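Local coordinates for possible transcriptional regulator, ArsR family protein (Rhodococcus sp. RHA1, PDB 3F6V) that probably binds DNA as a dimeric winged-helix transcriptional regulator of the ArsR family, possibly one that controls arsenical resistance, at residues 63-75 / 101-114. Numbering follows the deposited sequence.
Sequences LVQLLTSGEQTVN and VTPRKDGRFRYYRL
Strand 72-73 pairs antiparallel with strand 109-114 of the beta hairpin, the wing of the winged helix-turn-helix fold of ArsR-type regulators. Gln72 and Tyr112 form a hydrogen-bonded pair: Gln72 N gives its hydrogen to Tyr112 O at 3.0 Å, and Tyr112 N returns one to Gln72 O at 2.8 Å. An amide suits Gln72, whose NE2 donates to both Leu66 O and Gly70 O, pinning the turn after helix 58-66. Val74 N, already in the next helix, adds a longer bond to Arg110 O, and Val74 CG2 meets the edge of the Tyr112 ring, 3.4 Å from CE2. On the sheet face bearing Thr73 and Tyr111, Thr73 CG2 lies 3.5 Å from Tyr111 CE1; threonine suits this place because its methyl packs there while its hydroxyl caps the helix at Asn76 N.

Glu71, acidic and long enough to pass Tyr111 CB with its chain extended (chi1 -168°), meets Arg104 side-on, OE2 2.6 Å from NE and OE1 2.8 Å from NH2, the two planes only 20° apart. This two-bond salt bridge spans the middle strand to reach strand 101-106, and a water links OE2 to Arg113 NH1.

Near the hairpin base leucines fill an apolar contact: Leu67 CB packs 3.7 Å from Leu114 CG, and Leu67 CD1 touches Val101 CG1. A second water bridges Leu67 O and Leu114 N. In the three-stranded sheet strand 72-73 lies at one edge, connecting helices 58-66 and 74-78 beside the wing, while Val101 and Tyr112 rest on helix 85-97 and Leu114 packs on Leu137 of the second subunit.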
ATOM      1  N   LEU A  63      -7.469   2.194  10.578  1.00 13.21           N
ATOM      2  CA  LEU A  63      -7.652   3.493  11.248  1.00 12.88           C
ATOM      3  C   LEU A  63      -8.253   4.501  10.257  1.00 13.03           C
ATOM      4  O   LEU A  63      -9.152   5.274  10.606  1.00 13.00           O
ATOM      5  CB  LEU A  63      -6.336   4.037  11.769  1.00 13.38           C
ATOM      6  CG  LEU A  63      -5.807   3.383  13.041  1.00 13.02           C
ATOM      7  CD1 LEU A  63      -4.346   3.704  13.285  1.00 15.74           C
ATOM      8  CD2 LEU A  63      -6.649   3.839  14.253  1.00 14.88           C
ATOM      9  N   VAL A  64      -7.777   4.491   9.007  1.00 12.66           N
ATOM     10  CA  VAL A  64      -8.336   5.374   7.997  1.00 12.58           C
ATOM     11  C   VAL A  64      -9.834   5.069   7.781  1.00 13.28           C
ATOM     12  O   VAL A  64     -10.647   6.007   7.700  1.00 14.27           O
ATOM     13  CB  VAL A  64      -7.479   5.275   6.674  1.00 12.68           C
ATOM     14  CG1 VAL A  64      -8.237   5.824   5.488  1.00 13.03           C
ATOM     15  CG2 VAL A  64      -6.143   6.015   6.885  1.00 15.25           C
ATOM     16  N   GLN A  65     -10.197   3.777   7.673  1.00 12.74           N
ATOM     17  CA  GLN A  65     -11.628   3.418   7.558  1.00 13.47           C
ATOM     18  C   GLN A  65     -12.441   3.898   8.741  1.00 14.68           C
ATOM     19  O   GLN A  65     -13.513   4.488   8.541  1.00 15.86           O
ATOM     20  CB  GLN A  65     -11.778   1.934   7.451  1.00 14.08           C
ATOM     21  CG  GLN A  65     -11.256   1.402   6.115  1.00 14.80           C
ATOM     22  CD  GLN A  65     -11.508  -0.056   6.011  1.00 15.21           C
ATOM     23  OE1 GLN A  65     -11.452  -0.773   7.039  1.00 20.18           O
ATOM     24  NE2 GLN A  65     -11.799  -0.537   4.793  1.00 15.68           N
ATOM     25  N   LEU A  66     -11.929   3.686   9.945  1.00 14.44           N
ATOM     26  CA  LEU A  66     -12.656   4.117  11.129  1.00 14.68           C
ATOM     27  C   LEU A  66     -12.918   5.616  11.120  1.00 13.66           C
ATOM     28  O   LEU A  66     -14.007   6.085  11.514  1.00 16.14           O
ATOM     29  CB  LEU A  66     -11.935   3.680  12.391  1.00 15.20           C
ATOM     30  CG  LEU A  66     -11.947   2.198  12.677  1.00 16.35           C
ATOM     31  CD1 LEU A  66     -10.901   1.853  13.732  1.00 19.01           C
ATOM     32  CD2 LEU A  66     -13.347   1.684  13.101  1.00 18.75           C
ATOM     33  N   LEU A  67     -11.956   6.402  10.694  1.00 12.83           N
ATOM     34  CA  LEU A  67     -12.091   7.840  10.682  1.00 12.14           C
ATOM     35  C   LEU A  67     -13.094   8.356   9.652  1.00 12.40           C
ATOM     36  O   LEU A  67     -13.432   9.559   9.666  1.00 12.99           O
ATOM     37  CB  LEU A  67     -10.697   8.484  10.501  1.00 12.73           C
ATOM     38  CG  LEU A  67      -9.834   8.381  11.744  1.00 12.80           C
ATOM     39  CD1 LEU A  67      -8.403   8.834  11.343  1.00 13.77           C
ATOM     40  CD2 LEU A  67     -10.385   9.274  12.880  1.00 15.77           C
ATOM     41  N   THR A  68     -13.578   7.493   8.765  1.00 13.18           N
ATOM     42  CA  THR A  68     -14.589   7.966   7.791  1.00 13.88           C
ATOM     43  C   THR A  68     -15.915   8.339   8.441  1.00 13.78           C
ATOM     44  O   THR A  68     -16.686   9.059   7.837  1.00 13.83           O
ATOM     45  CB  THR A  68     -14.862   6.968   6.647  1.00 13.03           C
ATOM     46  OG1 THR A  68     -15.346   5.740   7.174  1.00 14.89           O
ATOM     47  CG2 THR A  68     -13.571   6.729   5.789  1.00 14.57           C
ATOM     48  N   SER A  69     -16.128   7.856   9.663  1.00 14.92           N
ATOM     49  CA  SER A  69     -17.333   8.208  10.398  0.50 15.73           C
ATOM     50  C   SER A  69     -17.174   9.506  11.214  1.00 15.56           C
ATOM     51  O   SER A  69     -18.092   9.904  11.953  1.00 17.35           O
ATOM     52  CB  SER A  69     -17.719   7.048  11.312  0.50 16.87           C
ATOM     53  OG  SER A  69     -17.056   7.185  12.550  0.50 18.56           O
ATOM     54  N   GLY A  70     -16.038  10.187  11.066  1.00 15.08           N
ATOM     55  CA  GLY A  70     -15.824  11.489  11.669  1.00 16.07           C
ATOM     56  C   GLY A  70     -14.593  11.501  12.562  1.00 15.46           C
ATOM     57  O   GLY A  70     -13.978  10.446  12.844  1.00 15.76           O
ATOM     58  N   GLU A  71     -14.289  12.707  13.027  1.00 15.46           N
ATOM     59  CA  GLU A  71     -13.160  12.955  13.892  0.50 16.15           C
ATOM     60  C   GLU A  71     -13.345  12.183  15.198  1.00 16.64           C
ATOM     61  O   GLU A  71     -14.469  12.155  15.782  1.00 18.64           O
ATOM     62  CB  GLU A  71     -13.075  14.456  14.128  0.50 16.85           C
ATOM     63  CG  GLU A  71     -11.814  14.951  14.777  0.50 16.64           C
ATOM     64  CD  GLU A  71     -12.031  16.311  15.429  0.50 15.10           C
ATOM     65  OE1 GLU A  71     -13.058  16.490  16.124  0.50 17.71           O
ATOM     66  OE2 GLU A  71     -11.190  17.205  15.249  0.50 19.02           O
ATOM     67  N   GLN A  72     -12.288  11.511  15.636  1.00 14.82           N
ATOM     68  CA  GLN A  72     -12.307  10.634  16.832  1.00 15.92           C
ATOM     69  C   GLN A  72     -11.083  10.718  17.698  1.00 15.22           C
ATOM     70  O   GLN A  72     -10.003  11.121  17.228  1.00 15.67           O
ATOM     71  CB  GLN A  72     -12.538   9.193  16.406  1.00 17.44           C
ATOM     72  CG  GLN A  72     -13.932   8.999  15.782  1.00 20.29           C
ATOM     73  CD  GLN A  72     -14.059   7.705  15.023  1.00 24.87           C
ATOM     74  OE1 GLN A  72     -13.971   6.615  15.602  1.00 29.28           O
ATOM     75  NE2 GLN A  72     -14.227   7.807  13.682  1.00 22.61           N
ATOM     76  N   THR A  73     -11.228  10.343  18.982  1.00 15.47           N
ATOM     77  CA  THR A  73     -10.104  10.372  19.881  1.00 14.75           C
ATOM     78  C   THR A  73      -9.226   9.196  19.708  1.00 15.56           C
ATOM     79  O   THR A  73      -9.603   8.096  19.222  1.00 16.24           O
ATOM     80  CB  THR A  73     -10.518  10.392  21.366  1.00 14.76           C
ATOM     81  OG1 THR A  73     -11.106   9.120  21.691  1.00 16.03           O
ATOM     82  CG2 THR A  73     -11.525  11.539  21.628  1.00 15.96           C
ATOM     83  N   VAL A  74      -8.003   9.431  20.099  1.00 17.84           N
ATOM     84  CA  VAL A  74      -7.050   8.365  20.136  1.00 18.35           C
ATOM     85  C   VAL A  74      -7.575   7.147  20.918  1.00 19.48           C
ATOM     86  O   VAL A  74      -7.564   6.039  20.432  1.00 21.26           O
ATOM     87  CB  VAL A  74      -5.709   8.844  20.674  1.00 18.82           C
ATOM     88  CG1 VAL A  74      -4.859   7.648  20.902  1.00 19.37           C
ATOM     89  CG2 VAL A  74      -5.040   9.807  19.713  1.00 19.67           C
ATOM     90  N   ASN A  75      -8.119   7.388  22.114  1.00 19.44           N
ATOM     91  CA  ASN A  75      -8.607   6.272  22.929  1.00 19.17           C
ATOM     92  C   ASN A  75      -9.763   5.543  22.314  1.00 18.66           C
ATOM     93  O   ASN A  75      -9.851   4.328  22.407  1.00 20.06           O
ATOM     94  CB  ASN A  75      -9.034   6.781  24.317  1.00 20.32           C
ATOM     95  CG  ASN A  75      -7.838   7.204  25.149  1.00 23.79           C
ATOM     96  OD1 ASN A  75      -6.678   7.075  24.717  1.00 27.09           O
ATOM     97  ND2 ASN A  75      -8.102   7.737  26.328  1.00 28.27           N
ATOM     98  N   VAL A 101      -3.925  12.292   7.973  1.00 11.18           N
ATOM     99  CA  VAL A 101      -4.809  12.657   9.106  1.00 11.38           C
ATOM    100  C   VAL A 101      -4.287  13.941   9.713  1.00 10.88           C
ATOM    101  O   VAL A 101      -3.134  14.338   9.472  1.00 11.13           O
ATOM    102  CB  VAL A 101      -4.921  11.540  10.174  1.00 12.34           C
ATOM    103  CG1 VAL A 101      -5.422  10.235   9.547  1.00 13.80           C
ATOM    104  CG2 VAL A 101      -3.649  11.317  10.863  1.00 14.57           C
ATOM    105  N   THR A 102      -5.124  14.562  10.551  1.00 11.12           N
ATOM    106  CA  THR A 102      -4.817  15.872  11.133  1.00 12.56           C
ATOM    107  C   THR A 102      -5.227  15.803  12.602  1.00 11.46           C
ATOM    108  O   THR A 102      -6.331  15.347  12.885  1.00 12.17           O
ATOM    109  CB  THR A 102      -5.679  16.957  10.386  1.00 13.04           C
ATOM    110  OG1 THR A 102      -5.446  16.831   8.956  1.00 13.59           O
ATOM    111  CG2 THR A 102      -5.314  18.330  10.847  1.00 15.54           C
ATOM    112  N   PRO A 103      -4.351  16.244  13.503  1.00 11.68           N
ATOM    113  CA  PRO A 103      -4.653  16.202  14.947  1.00 12.63           C
ATOM    114  C   PRO A 103      -5.252  17.530  15.440  1.00 12.98           C
ATOM    115  O   PRO A 103      -5.007  18.590  14.865  1.00 14.60           O
ATOM    116  CB  PRO A 103      -3.253  16.033  15.572  1.00 14.17           C
ATOM    117  CG  PRO A 103      -2.372  16.817  14.635  1.00 14.98           C
ATOM    118  CD  PRO A 103      -2.928  16.600  13.250  1.00 13.41           C
ATOM    119  N   ARG A 104      -5.982  17.434  16.529  1.00 13.06           N
ATOM    120  CA  ARG A 104      -6.537  18.633  17.229  1.00 15.89           C
ATOM    121  C   ARG A 104      -6.574  18.286  18.696  1.00 17.21           C
ATOM    122  O   ARG A 104      -6.975  17.202  19.034  1.00 18.32           O
ATOM    123  CB  ARG A 104      -7.994  18.881  16.724  1.00 16.62           C
ATOM    124  CG  ARG A 104      -8.749  20.061  17.314  1.00 20.81           C
ATOM    125  CD  ARG A 104     -10.102  20.202  16.626  1.00 21.40           C
ATOM    126  NE  ARG A 104     -11.073  19.148  17.006  1.00 20.12           N
ATOM    127  CZ  ARG A 104     -11.892  19.218  18.066  1.00 18.09           C
ATOM    128  NH1 ARG A 104     -11.851  20.276  18.865  1.00 24.49           N
ATOM    129  NH2 ARG A 104     -12.752  18.233  18.337  1.00 20.30           N
ATOM    130  N   LYS A 105      -6.214  19.200  19.580  1.00 19.00           N
ATOM    131  CA  LYS A 105      -6.363  18.935  21.011  0.50 21.17           C
ATOM    132  C   LYS A 105      -7.479  19.820  21.572  1.00 21.83           C
ATOM    133  O   LYS A 105      -7.611  20.980  21.177  1.00 21.98           O
ATOM    134  CB  LYS A 105      -5.035  19.148  21.774  0.50 22.66           C
ATOM    135  CG  LYS A 105      -4.012  18.025  21.595  0.50 25.04           C
ATOM    136  CD  LYS A 105      -2.784  18.218  22.482  0.50 28.29           C
ATOM    137  CE  LYS A 105      -1.553  17.464  21.946  0.50 29.71           C
ATOM    138  NZ  LYS A 105      -0.287  18.032  22.532  0.50 30.35           N
ATOM    139  N   ASP A 106      -8.312  19.241  22.435  1.00 22.40           N
ATOM    140  CA  ASP A 106      -9.351  19.981  23.183  1.00 25.21           C
ATOM    141  C   ASP A 106      -9.357  19.361  24.573  1.00 26.30           C
ATOM    142  O   ASP A 106      -9.824  18.241  24.753  1.00 26.46           O
ATOM    143  CB  ASP A 106     -10.742  19.857  22.521  1.00 25.29           C
ATOM    144  CG  ASP A 106     -11.835  20.621  23.287  1.00 30.00           C
ATOM    145  OD1 ASP A 106     -11.492  21.512  24.090  1.00 32.70           O
ATOM    146  OD2 ASP A 106     -13.047  20.322  23.107  1.00 32.89           O
ATOM    147  N   GLY A 107      -8.791  20.081  25.541  1.00 28.36           N
ATOM    148  CA  GLY A 107      -8.709  19.580  26.905  1.00 28.42           C
ATOM    149  C   GLY A 107      -7.862  18.339  27.053  1.00 28.05           C
ATOM    150  O   GLY A 107      -6.695  18.310  26.655  1.00 30.00           O
ATOM    151  N   ARG A 108      -8.468  17.304  27.612  1.00 27.82           N
ATOM    152  CA  ARG A 108      -7.799  16.029  27.885  1.00 28.01           C
ATOM    153  C   ARG A 108      -7.870  15.025  26.741  1.00 26.95           C
ATOM    154  O   ARG A 108      -7.505  13.855  26.943  1.00 28.93           O
ATOM    155  CB  ARG A 108      -8.430  15.363  29.121  1.00 28.43           C
ATOM    156  CG  ARG A 108      -8.201  16.086  30.462  1.00 29.67           C
ATOM    157  CD  ARG A 108      -8.906  15.394  31.662  1.00 30.83           C
ATOM    158  NE  ARG A 108     -10.391  15.412  31.617  1.00 29.82           N
ATOM    159  CZ  ARG A 108     -11.123  16.477  31.958  1.00 27.59           C
ATOM    160  NH1 ARG A 108     -10.530  17.599  32.353  1.00 29.40           N
ATOM    161  NH2 ARG A 108     -12.442  16.426  31.914  1.00 27.94           N
ATOM    162  N   PHE A 109      -8.353  15.448  25.555  1.00 24.54           N
ATOM    163  CA  PHE A 109      -8.511  14.528  24.422  1.00 23.74           C
ATOM    164  C   PHE A 109      -7.697  14.989  23.231  1.00 20.83           C
ATOM    165  O   PHE A 109      -7.561  16.182  22.984  1.00 22.84           O
ATOM    166  CB  PHE A 109      -9.967  14.469  23.960  1.00 24.38           C
ATOM    167  CG  PHE A 109     -10.917  13.981  24.995  1.00 26.57           C
ATOM    168  CD1 PHE A 109     -11.023  12.631  25.261  1.00 26.47           C
ATOM    169  CD2 PHE A 109     -11.704  14.880  25.702  1.00 29.66           C
ATOM    170  CE1 PHE A 109     -11.907  12.174  26.236  1.00 30.88           C
ATOM    171  CE2 PHE A 109     -12.591  14.438  26.653  1.00 31.64           C
ATOM    172  CZ  PHE A 109     -12.667  13.083  26.931  1.00 30.16           C
ATOM    173  N   ARG A 110      -7.183  14.042  22.480  0.50 19.67           N
ATOM    174  CA  ARG A 110      -6.537  14.392  21.243  0.50 17.79           C
ATOM    175  C   ARG A 110      -7.456  13.740  20.240  0.50 15.65           C
ATOM    176  O   ARG A 110      -7.848  12.578  20.405  0.50 15.58           O
ATOM    177  CB  ARG A 110      -5.156  13.777  21.167  0.50 19.17           C
ATOM    178  CG  ARG A 110      -4.389  14.148  19.934  0.50 20.04           C
ATOM    179  CD  ARG A 110      -2.930  13.956  20.215  0.50 24.84           C
ATOM    180  NE  ARG A 110      -2.052  14.195  19.077  0.50 28.53           N
ATOM    181  CZ  ARG A 110      -1.552  15.381  18.747  0.50 30.87           C
ATOM    182  NH1 ARG A 110      -1.870  16.464  19.446  0.50 32.34           N
ATOM    183  NH2 ARG A 110      -0.737  15.482  17.712  0.50 30.85           N
ATOM    184  N   TYR A 111      -7.801  14.506  19.219  1.00 14.07           N
ATOM    185  CA  TYR A 111      -8.687  14.064  18.148  1.00 13.48           C
ATOM    186  C   TYR A 111      -7.949  13.980  16.826  1.00 12.90           C
ATOM    187  O   TYR A 111      -7.080  14.817  16.548  1.00 14.81           O
ATOM    188  CB  TYR A 111      -9.804  15.074  17.965  1.00 15.04           C
ATOM    189  CG  TYR A 111     -10.791  15.134  19.104  1.00 13.25           C
ATOM    190  CD1 TYR A 111     -11.904  14.300  19.159  1.00 15.03           C
ATOM    191  CD2 TYR A 111     -10.594  16.037  20.133  1.00 16.86           C
ATOM    192  CE1 TYR A 111     -12.857  14.401  20.197  1.00 15.08           C
ATOM    193  CE2 TYR A 111     -11.490  16.127  21.192  1.00 15.11           C
ATOM    194  CZ  TYR A 111     -12.595  15.321  21.221  1.00 14.69           C
ATOM    195  OH  TYR A 111     -13.482  15.430  22.300  1.00 17.04           O
ATOM    196  N   TYR A 112      -8.302  12.988  16.019  1.00 12.30           N
ATOM    197  CA  TYR A 112      -7.754  12.853  14.658  1.00 11.67           C
ATOM    198  C   TYR A 112      -8.888  12.823  13.665  1.00 11.57           C
ATOM    199  O   TYR A 112      -9.953  12.302  13.942  1.00 13.27           O
ATOM    200  CB  TYR A 112      -6.934  11.572  14.549  1.00 13.10           C
ATOM    201  CG  TYR A 112      -5.547  11.753  15.130  1.00 14.00           C
ATOM    202  CD1 TYR A 112      -4.519  12.321  14.367  1.00 15.35           C
ATOM    203  CD2 TYR A 112      -5.288  11.419  16.446  1.00 15.76           C
ATOM    204  CE1 TYR A 112      -3.269  12.544  14.902  1.00 15.86           C
ATOM    205  CE2 TYR A 112      -4.002  11.620  17.022  1.00 16.93           C
ATOM    206  CZ  TYR A 112      -3.013  12.217  16.239  1.00 16.42           C
ATOM    207  OH  TYR A 112      -1.754  12.416  16.750  1.00 20.30           O
ATOM    208  N   ARG A 113      -8.643  13.376  12.483  1.00 12.61           N
ATOM    209  CA  ARG A 113      -9.612  13.379  11.397  1.00 11.59           C
ATOM    210  C   ARG A 113      -8.862  13.172  10.069  1.00 11.94           C
ATOM    211  O   ARG A 113      -7.682  13.508   9.947  1.00 12.04           O
ATOM    212  CB  ARG A 113     -10.378  14.711  11.377  1.00 12.60           C
ATOM    213  CG  ARG A 113      -9.533  15.932  11.009  1.00 14.02           C
ATOM    214  CD  ARG A 113     -10.375  17.190  11.309  1.00 14.74           C
ATOM    215  NE  ARG A 113      -9.732  18.415  10.832  1.00 16.24           N
ATOM    216  CZ  ARG A 113      -8.795  19.095  11.495  1.00 15.17           C
ATOM    217  NH1 ARG A 113      -8.390  18.703  12.719  1.00 16.79           N
ATOM    218  NH2 ARG A 113      -8.296  20.212  10.963  1.00 17.58           N
ATOM    219  N   LEU A 114      -9.581  12.649   9.088  1.00 12.04           N
ATOM    220  CA  LEU A 114      -8.992  12.459   7.760  1.00 12.44           C
ATOM    221  C   LEU A 114      -8.746  13.769   7.074  1.00 13.02           C
ATOM    222  O   LEU A 114      -9.544  14.719   7.202  1.00 13.30           O
ATOM    223  CB  LEU A 114      -9.909  11.579   6.879  1.00 12.47           C
ATOM    224  CG  LEU A 114      -9.934  10.113   7.322  1.00 12.72           C
ATOM    225  CD1 LEU A 114     -11.067   9.356   6.713  1.00 15.04           C
ATOM    226  CD2 LEU A 114      -8.618   9.438   7.051  1.00 15.52           C
TER
HETATM  227  O   HOH W   1     -12.245  11.988   9.883  1.00 13.98           O
HETATM  228  O   HOH W   2      -8.849  16.332  14.308  1.00 18.04           O